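Long-range contacts in restriction endonuclease LpnPI (Legionella pneumophila subsp. pneumophila str. Philadelphia 1, PDB 4RZL), which is a cytosine modification-dependent restriction endonuclease, represented here by its N-terminal DNA recognition domain, an SRA-type domain that probably reads the modified base: residues 149-160 with 184-193; 14-22 with 37-45. All blocks are in the same frame, centred on the assembly; numbering follows the deposited sequence.

Contact 1 of 2, residues 149-160 with 184-193; sequences FKGVAVPGYPGL and IFTILNIPMV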
# COMPACT_ATOMS: atom_id res chain seq x y z
N PHE A 149 -6.14 3.48 -7.09
CA PHE A 149 -4.90 2.70 -7.04
C PHE A 149 -3.69 3.61 -7.33
O PHE A 149 -3.65 4.29 -8.36
CB PHE A 149 -4.98 1.55 -8.04
CG PHE A 149 -3.74 0.69 -8.12
CD1 PHE A 149 -3.31 -0.04 -7.02
CD2 PHE A 149 -3.03 0.60 -9.31
CE1 PHE A 149 -2.16 -0.84 -7.09
CE2 PHE A 149 -1.89 -0.22 -9.40
CZ PHE A 149 -1.46 -0.93 -8.29
N LYS A 150 -2.72 3.64 -6.43
CA LYS A 150 -1.57 4.54 -6.60
C LYS A 150 -0.30 3.80 -7.04
O LYS A 150 0.69 4.43 -7.35
CB LYS A 150 -1.28 5.29 -5.30
CG LYS A 150 -2.51 6.00 -4.70
CD LYS A 150 -3.14 6.94 -5.71
CE LYS A 150 -2.29 8.20 -5.93
NZ LYS A 150 -2.88 9.11 -6.99
N GLY A 151 -0.34 2.47 -7.03
CA GLY A 151 0.77 1.68 -7.55
C GLY A 151 1.25 0.51 -6.71
O GLY A 151 0.78 0.30 -5.58
N VAL A 152 2.19 -0.25 -7.27
CA VAL A 152 2.90 -1.32 -6.57
C VAL A 152 4.11 -0.68 -5.90
O VAL A 152 4.85 0.07 -6.56
CB VAL A 152 3.41 -2.43 -7.53
CG1 VAL A 152 4.06 -3.58 -6.73
CG2 VAL A 152 2.30 -2.93 -8.43
N ALA A 153 4.34 -0.97 -4.63
CA ALA A 153 5.38 -0.28 -3.89
C ALA A 153 6.34 -1.24 -3.20
O ALA A 153 6.01 -2.41 -2.96
CB ALA A 153 4.76 0.66 -2.84
N VAL A 154 7.54 -0.74 -2.89
CA VAL A 154 8.51 -1.49 -2.12
C VAL A 154 9.09 -0.59 -1.04
O VAL A 154 9.17 0.63 -1.23
CB VAL A 154 9.65 -2.06 -3.00
CG1 VAL A 154 9.06 -3.02 -4.06
CG2 VAL A 154 10.48 -0.95 -3.65
N PRO A 155 9.51 -1.20 0.09
CA PRO A 155 10.06 -0.43 1.22
C PRO A 155 11.35 0.28 0.86
O PRO A 155 12.20 -0.30 0.17
CB PRO A 155 10.32 -1.51 2.29
CG PRO A 155 9.40 -2.68 1.90
CD PRO A 155 9.39 -2.64 0.39
N GLY A 156 11.51 1.51 1.34
CA GLY A 156 12.73 2.26 1.15
C GLY A 156 12.67 3.14 -0.08
O GLY A 156 11.67 3.15 -0.81
N TYR A 157 13.74 3.88 -0.31
CA TYR A 157 13.80 4.81 -1.43
C TYR A 157 15.27 5.05 -1.78
O TYR A 157 16.09 5.17 -0.88
CB TYR A 157 13.09 6.14 -1.09
CG TYR A 157 12.87 6.98 -2.33
CD1 TYR A 157 11.75 6.80 -3.12
CD2 TYR A 157 13.80 7.93 -2.72
CE1 TYR A 157 11.55 7.54 -4.27
CE2 TYR A 157 13.63 8.68 -3.88
CZ TYR A 157 12.50 8.48 -4.65
OH TYR A 157 12.31 9.21 -5.79
N PRO A 158 15.61 5.10 -3.08
CA PRO A 158 17.02 5.33 -3.45
C PRO A 158 17.59 6.58 -2.80
O PRO A 158 16.97 7.65 -2.88
CB PRO A 158 16.99 5.45 -4.98
CG PRO A 158 15.54 5.60 -5.37
CD PRO A 158 14.74 4.95 -4.27
N GLY A 159 18.72 6.44 -2.12
CA GLY A 159 19.36 7.57 -1.45
C GLY A 159 18.92 7.80 -0.01
O GLY A 159 19.51 8.63 0.68
N LEU A 160 17.90 7.09 0.45
CA LEU A 160 17.48 7.20 1.85
C LEU A 160 18.05 6.07 2.70
O LEU A 160 17.94 4.89 2.35
CB LEU A 160 15.95 7.18 1.99
CG LEU A 160 15.13 8.40 1.57
CD1 LEU A 160 13.72 8.21 2.07
CD2 LEU A 160 15.73 9.69 2.10
N ILE A 184 8.67 5.17 4.47
CA ILE A 184 8.84 5.71 3.13
C ILE A 184 9.01 4.57 2.11
O ILE A 184 9.83 3.68 2.29
CB ILE A 184 10.04 6.68 3.07
CG1 ILE A 184 9.86 7.80 4.11
CG2 ILE A 184 10.24 7.25 1.64
CD1 ILE A 184 10.84 8.96 3.97
N PHE A 185 8.20 4.60 1.05
CA PHE A 185 8.18 3.56 0.03
C PHE A 185 8.50 4.11 -1.34
O PHE A 185 8.30 5.30 -1.59
CB PHE A 185 6.80 2.89 -0.03
CG PHE A 185 6.39 2.18 1.23
CD1 PHE A 185 5.77 2.86 2.27
CD2 PHE A 185 6.65 0.83 1.39
CE1 PHE A 185 5.39 2.20 3.43
CE2 PHE A 185 6.27 0.16 2.56
CZ PHE A 185 5.65 0.84 3.57
N THR A 186 8.97 3.23 -2.23
CA THR A 186 9.19 3.53 -3.63
C THR A 186 8.05 2.98 -4.48
O THR A 186 7.69 1.81 -4.34
CB THR A 186 10.49 2.91 -4.16
OG1 THR A 186 11.60 3.39 -3.39
CG2 THR A 186 10.69 3.23 -5.65
N ILE A 187 7.48 3.81 -5.35
CA ILE A 187 6.48 3.31 -6.27
C ILE A 187 7.19 2.79 -7.53
O ILE A 187 7.95 3.50 -8.18
CB ILE A 187 5.44 4.39 -6.64
CG1 ILE A 187 4.73 4.88 -5.36
CG2 ILE A 187 4.41 3.83 -7.61
CD1 ILE A 187 3.69 5.92 -5.60
N LEU A 188 6.93 1.53 -7.86
CA LEU A 188 7.58 0.90 -9.01
C LEU A 188 6.97 1.30 -10.36
O LEU A 188 5.77 1.58 -10.46
CB LEU A 188 7.52 -0.62 -8.87
CG LEU A 188 8.22 -1.22 -7.65
CD1 LEU A 188 7.96 -2.72 -7.60
CD2 LEU A 188 9.72 -0.93 -7.70
N ASN A 189 7.80 1.28 -11.39
CA ASN A 189 7.33 1.53 -12.75
C ASN A 189 6.51 0.34 -13.27
O ASN A 189 6.97 -0.43 -14.10
CB ASN A 189 8.52 1.83 -13.67
CG ASN A 189 8.09 2.21 -15.08
OD1 ASN A 189 6.93 2.50 -15.34
ND2 ASN A 189 9.04 2.19 -16.01
N ILE A 190 5.31 0.20 -12.73
CA ILE A 190 4.37 -0.83 -13.15
C ILE A 190 3.06 -0.12 -13.44
O ILE A 190 2.37 0.29 -12.51
CB ILE A 190 4.14 -1.89 -12.07
CG1 ILE A 190 5.43 -2.66 -11.78
CG2 ILE A 190 2.99 -2.82 -12.47
CD1 ILE A 190 5.31 -3.69 -10.67
N PRO A 191 2.74 0.07 -14.73
CA PRO A 191 1.50 0.80 -15.06
C PRO A 191 0.23 0.01 -14.78
O PRO A 191 -0.83 0.61 -14.63
CB PRO A 191 1.65 1.09 -16.56
CG PRO A 191 2.64 0.04 -17.07
CD PRO A 191 3.58 -0.22 -15.91
N MET A 192 0.33 -1.31 -14.69
CA MET A 192 -0.85 -2.16 -14.55
C MET A 192 -0.55 -3.49 -13.89
O MET A 192 0.43 -4.17 -14.24
CB MET A 192 -1.49 -2.42 -15.93
CG MET A 192 -2.71 -3.32 -15.86
SD MET A 192 -3.37 -3.77 -17.48
CE MET A 192 -2.33 -5.17 -17.85
N VAL A 193 -1.40 -3.88 -12.95
CA VAL A 193 -1.37 -5.24 -12.44
C VAL A 193 -2.56 -5.99 -13.04
O VAL A 193 -3.71 -5.61 -12.81
CB VAL A 193 -1.44 -5.29 -10.92
CG1 VAL A 193 -1.32 -6.74 -10.43
CG2 VAL A 193 -0.32 -4.41 -10.33
O HOH W 1 3.17 0.71 -9.77

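Contact 2 of 2, residues 14-22 with 37-45; sequences FDTLANADL and SDDPISKII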
# COMPACT_ATOMS: atom_id res chain seq x y z
N PHE A 14 -18.77 -0.30 -9.39
CA PHE A 14 -18.67 -1.30 -8.33
C PHE A 14 -18.94 -2.71 -8.83
O PHE A 14 -18.36 -3.67 -8.34
CB PHE A 14 -19.64 -0.97 -7.19
CG PHE A 14 -19.59 -1.94 -6.05
CD1 PHE A 14 -18.50 -1.98 -5.19
CD2 PHE A 14 -20.66 -2.80 -5.81
CE1 PHE A 14 -18.46 -2.88 -4.12
CE2 PHE A 14 -20.63 -3.70 -4.74
CZ PHE A 14 -19.53 -3.74 -3.90
N ASP A 15 -19.80 -2.85 -9.83
CA ASP A 15 -20.12 -4.20 -10.27
C ASP A 15 -19.13 -4.71 -11.33
O ASP A 15 -19.27 -5.82 -11.82
CB ASP A 15 -21.56 -4.27 -10.79
CG ASP A 15 -21.74 -3.62 -12.14
OD1 ASP A 15 -21.07 -2.60 -12.41
OD2 ASP A 15 -22.55 -4.13 -12.94
N THR A 16 -18.10 -3.92 -11.65
CA THR A 16 -17.05 -4.38 -12.57
C THR A 16 -15.71 -4.68 -11.88
O THR A 16 -14.71 -4.95 -12.54
CB THR A 16 -16.80 -3.38 -13.72
OG1 THR A 16 -16.23 -2.17 -13.21
CG2 THR A 16 -18.11 -3.06 -14.44
N LEU A 17 -15.69 -4.60 -10.55
CA LEU A 17 -14.45 -4.70 -9.78
C LEU A 17 -13.83 -6.10 -9.77
O LEU A 17 -12.60 -6.25 -9.76
CB LEU A 17 -14.68 -4.26 -8.33
CG LEU A 17 -15.13 -2.81 -8.16
CD1 LEU A 17 -15.19 -2.43 -6.68
CD2 LEU A 17 -14.27 -1.83 -8.94
N ALA A 18 -14.67 -7.13 -9.76
CA ALA A 18 -14.19 -8.49 -9.54
C ALA A 18 -13.22 -9.03 -10.60
O ALA A 18 -12.38 -9.88 -10.29
CB ALA A 18 -15.38 -9.44 -9.40
N ASN A 19 -13.31 -8.54 -11.83
CA ASN A 19 -12.37 -9.00 -12.86
C ASN A 19 -11.53 -7.84 -13.42
O ASN A 19 -10.92 -7.97 -14.48
CB ASN A 19 -13.07 -9.74 -14.00
CG ASN A 19 -13.92 -8.82 -14.84
OD1 ASN A 19 -14.42 -7.81 -14.36
ND2 ASN A 19 -14.09 -9.16 -16.12
N ALA A 20 -11.50 -6.72 -12.71
CA ALA A 20 -10.75 -5.55 -13.15
C ALA A 20 -9.23 -5.77 -13.07
O ALA A 20 -8.73 -6.53 -12.25
CB ALA A 20 -11.13 -4.33 -12.32
N ASP A 21 -8.50 -5.07 -13.93
CA ASP A 21 -7.07 -4.91 -13.76
C ASP A 21 -6.83 -3.74 -12.79
O ASP A 21 -7.68 -2.85 -12.67
CB ASP A 21 -6.37 -4.61 -15.09
CG ASP A 21 -6.69 -5.65 -16.16
OD1 ASP A 21 -6.25 -6.81 -16.02
OD2 ASP A 21 -7.36 -5.30 -17.16
N LEU A 22 -5.69 -3.74 -12.12
CA LEU A 22 -5.28 -2.58 -11.32
C LEU A 22 -4.40 -1.63 -12.15
O LEU A 22 -3.28 -1.97 -12.53
CB LEU A 22 -4.55 -3.01 -10.04
CG LEU A 22 -5.48 -3.55 -8.93
CD1 LEU A 22 -4.67 -4.16 -7.78
CD2 LEU A 22 -6.38 -2.42 -8.44
N SER A 37 -19.55 -4.64 3.08
CA SER A 37 -19.26 -5.26 1.79
C SER A 37 -19.13 -4.25 0.64
O SER A 37 -18.73 -4.62 -0.46
CB SER A 37 -20.36 -6.26 1.45
OG SER A 37 -21.60 -5.58 1.33
N ASP A 38 -19.45 -2.99 0.91
CA ASP A 38 -19.28 -1.90 -0.05
C ASP A 38 -17.81 -1.57 -0.33
O ASP A 38 -17.52 -0.74 -1.19
CB ASP A 38 -19.97 -0.63 0.45
CG ASP A 38 -21.48 -0.74 0.42
OD1 ASP A 38 -22.01 -1.66 -0.23
OD2 ASP A 38 -22.13 0.13 1.03
N ASP A 39 -16.91 -2.16 0.44
CA ASP A 39 -15.48 -1.92 0.29
C ASP A 39 -14.98 -2.39 -1.08
O ASP A 39 -15.02 -3.59 -1.38
CB ASP A 39 -14.72 -2.63 1.40
CG ASP A 39 -13.22 -2.67 1.16
OD1 ASP A 39 -12.60 -1.59 1.21
OD2 ASP A 39 -12.67 -3.76 0.91
N PRO A 40 -14.48 -1.46 -1.90
CA PRO A 40 -14.01 -1.87 -3.23
C PRO A 40 -12.75 -2.72 -3.22
O PRO A 40 -12.64 -3.62 -4.06
CB PRO A 40 -13.76 -0.53 -3.94
CG PRO A 40 -13.53 0.46 -2.84
CD PRO A 40 -14.41 -0.00 -1.70
N ILE A 41 -11.83 -2.48 -2.29
CA ILE A 41 -10.57 -3.19 -2.29
C ILE A 41 -10.74 -4.71 -2.15
O ILE A 41 -10.10 -5.47 -2.88
CB ILE A 41 -9.64 -2.69 -1.17
CG1 ILE A 41 -9.16 -1.28 -1.49
CG2 ILE A 41 -8.44 -3.62 -1.02
CD1 ILE A 41 -8.33 -0.66 -0.40
N SER A 42 -11.59 -5.16 -1.22
CA SER A 42 -11.76 -6.59 -1.00
C SER A 42 -12.51 -7.26 -2.16
O SER A 42 -12.42 -8.47 -2.35
CB SER A 42 -12.48 -6.87 0.33
OG SER A 42 -13.64 -6.07 0.45
N LYS A 43 -13.25 -6.48 -2.93
CA LYS A 43 -13.91 -7.04 -4.12
C LYS A 43 -12.92 -7.25 -5.27
O LYS A 43 -12.99 -8.24 -5.99
CB LYS A 43 -15.05 -6.14 -4.57
CG LYS A 43 -15.98 -6.84 -5.55
CD LYS A 43 -17.25 -6.04 -5.73
CE LYS A 43 -18.27 -6.83 -6.50
NZ LYS A 43 -19.49 -6.01 -6.69
N ILE A 44 -12.00 -6.31 -5.42
CA ILE A 44 -10.97 -6.40 -6.45
C ILE A 44 -10.02 -7.56 -6.17
O ILE A 44 -9.63 -8.29 -7.08
CB ILE A 44 -10.15 -5.09 -6.53
CG1 ILE A 44 -11.06 -3.90 -6.82
CG2 ILE A 44 -9.04 -5.20 -7.58
CD1 ILE A 44 -10.36 -2.55 -6.67
N ILE A 45 -9.63 -7.69 -4.91
CA ILE A 45 -8.61 -8.66 -4.55
C ILE A 45 -9.15 -9.65 -3.53
O ILE A 45 -9.27 -9.31 -2.35
CB ILE A 45 -7.36 -7.98 -3.96
CG1 ILE A 45 -6.95 -6.78 -4.83
CG2 ILE A 45 -6.21 -8.96 -3.82
CD1 ILE A 45 -5.85 -5.92 -4.21
O HOH W 2 -12.08 -10.57 -7.51

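Contact 1 of 2, residues 149-160 with 184-193
Val154 and Thr186 form the hydrogen-bonded pair at the middle of an antiparallel strand pairing, and the backbone bonds spread from them in both directions. Thr186 N gives to Val154 O at 2.8 Å, while Val154 N returns a bond to Thr186 O. Leu188 N reaches Val152 O almost in line with the carbonyl, and Gly156 N bonds Ile184 O. Ala153 with Ile187 and Pro155 with Phe185 are the intervening non-hydrogen-bonded pairs.

Two further polar links lie where the strands part. Thr186 OG1, anti to the carbonyl carbon (chi1 -58°), donates to Gly156 O at 2.6 Å, tilted 28° from the carbonyl plane; Tyr157 CD1 and Pro158 CD lie beside the same hydroxyl. At the other end a water accepts from Val152 N at 2.9 Å and donates to both Leu188 O and Ile190 O, bridging Val152 to the backbone of those two residues.

The apolar contacts gather around valine branches. Val152 CG2 meets Val193 CG2 at 3.6 Å, the two side chains crossing nearly at right angles, and also touches Ile190 CD1. Val154 CG1 packs on Leu188 CD1 at 3.7 Å. Leu160, the last residue of the type II turn that starts at Tyr157, sets its CD1 3.5 Å from Ile184 CD1.

The pairing joins strands 147-155 and 176-187 inside the large mixed sheet. Helix 212-220 packs on Val154 through Phe214 and Trp217, strand 132-137 pairs with the far edge of 147-155, and Phe116 of helix 108-119 meets Phe185 edge-to-face.

Contact 2 of 2, residues 14-22 with 37-45
Lys43 lies across the ring of Phe14 at about a right angle, with its ammonium over one face. Lys43 NZ is 3.6 Å from the centroid of the Phe14 ring and 27° off the ring normal, a cation-pi contact, and Lys43 CD adds a CH-pi contact over that ring. The lysine reaches this far because its chain is extended throughout, starting with CG anti to the backbone N (chi1 -165°). Lys43 NZ also donates to Phe14 O at 3.1 Å, from above the carbonyl plane. The edge of the ring is turned to the carbonyl oxygens of Ser37 and Asp39.

Leu17 lies side by side with Pro40, both pointing the same way, and Leu17 CD1 touches Pro40 CB at 3.6 Å. Leu17 CB meets Ile44 CG1 at 3.9 Å. Farther along, Leu22 crosses Ile44 at a slant, CD2 against CG2, and crosses Ile45 nearly at right angles. Tyr28 also touches Leu17, Leu22 and Ile44.

Asp39 is the N-cap, right before helix 40-44; Asp39 OD2 accepts from Ser42 N at 2.8 Å and from Ser42 OG, and Arg55 forms a salt bridge with the same oxygen. The loop between strands 11-12 and 22-23 thus packs on this helix and the 3-10 segment before it. A water lies between Ala18 O and Lys43 O.

The contact has two chemical parts: a lysine held by a ring face and a carbonyl, which would restrain its tip, and buried leucines and isoleucines that meet through apolar packing.

Overall arrangement
The two contacts come in series along the chain: contact 2 closes before contact 1 opens, and their centres lie about 22 Å apart. Contact 1 is the more central, about 9 Å from the centre of the chain against about 16 Å for contact 2. They meet through the small antiparallel sheet of strands 22-23 and 192-193, where Val193 N probably donates to Leu22 O at 2.7 Å. Strand 132-137 is a shared neighbour: it pairs with strand 147-155 of contact 1, and its Phe133 touches Leu22 and Ile45 of contact 2. The N-terminal loop and helix 40-44 are thus joined to the core sheet of the recognition domain.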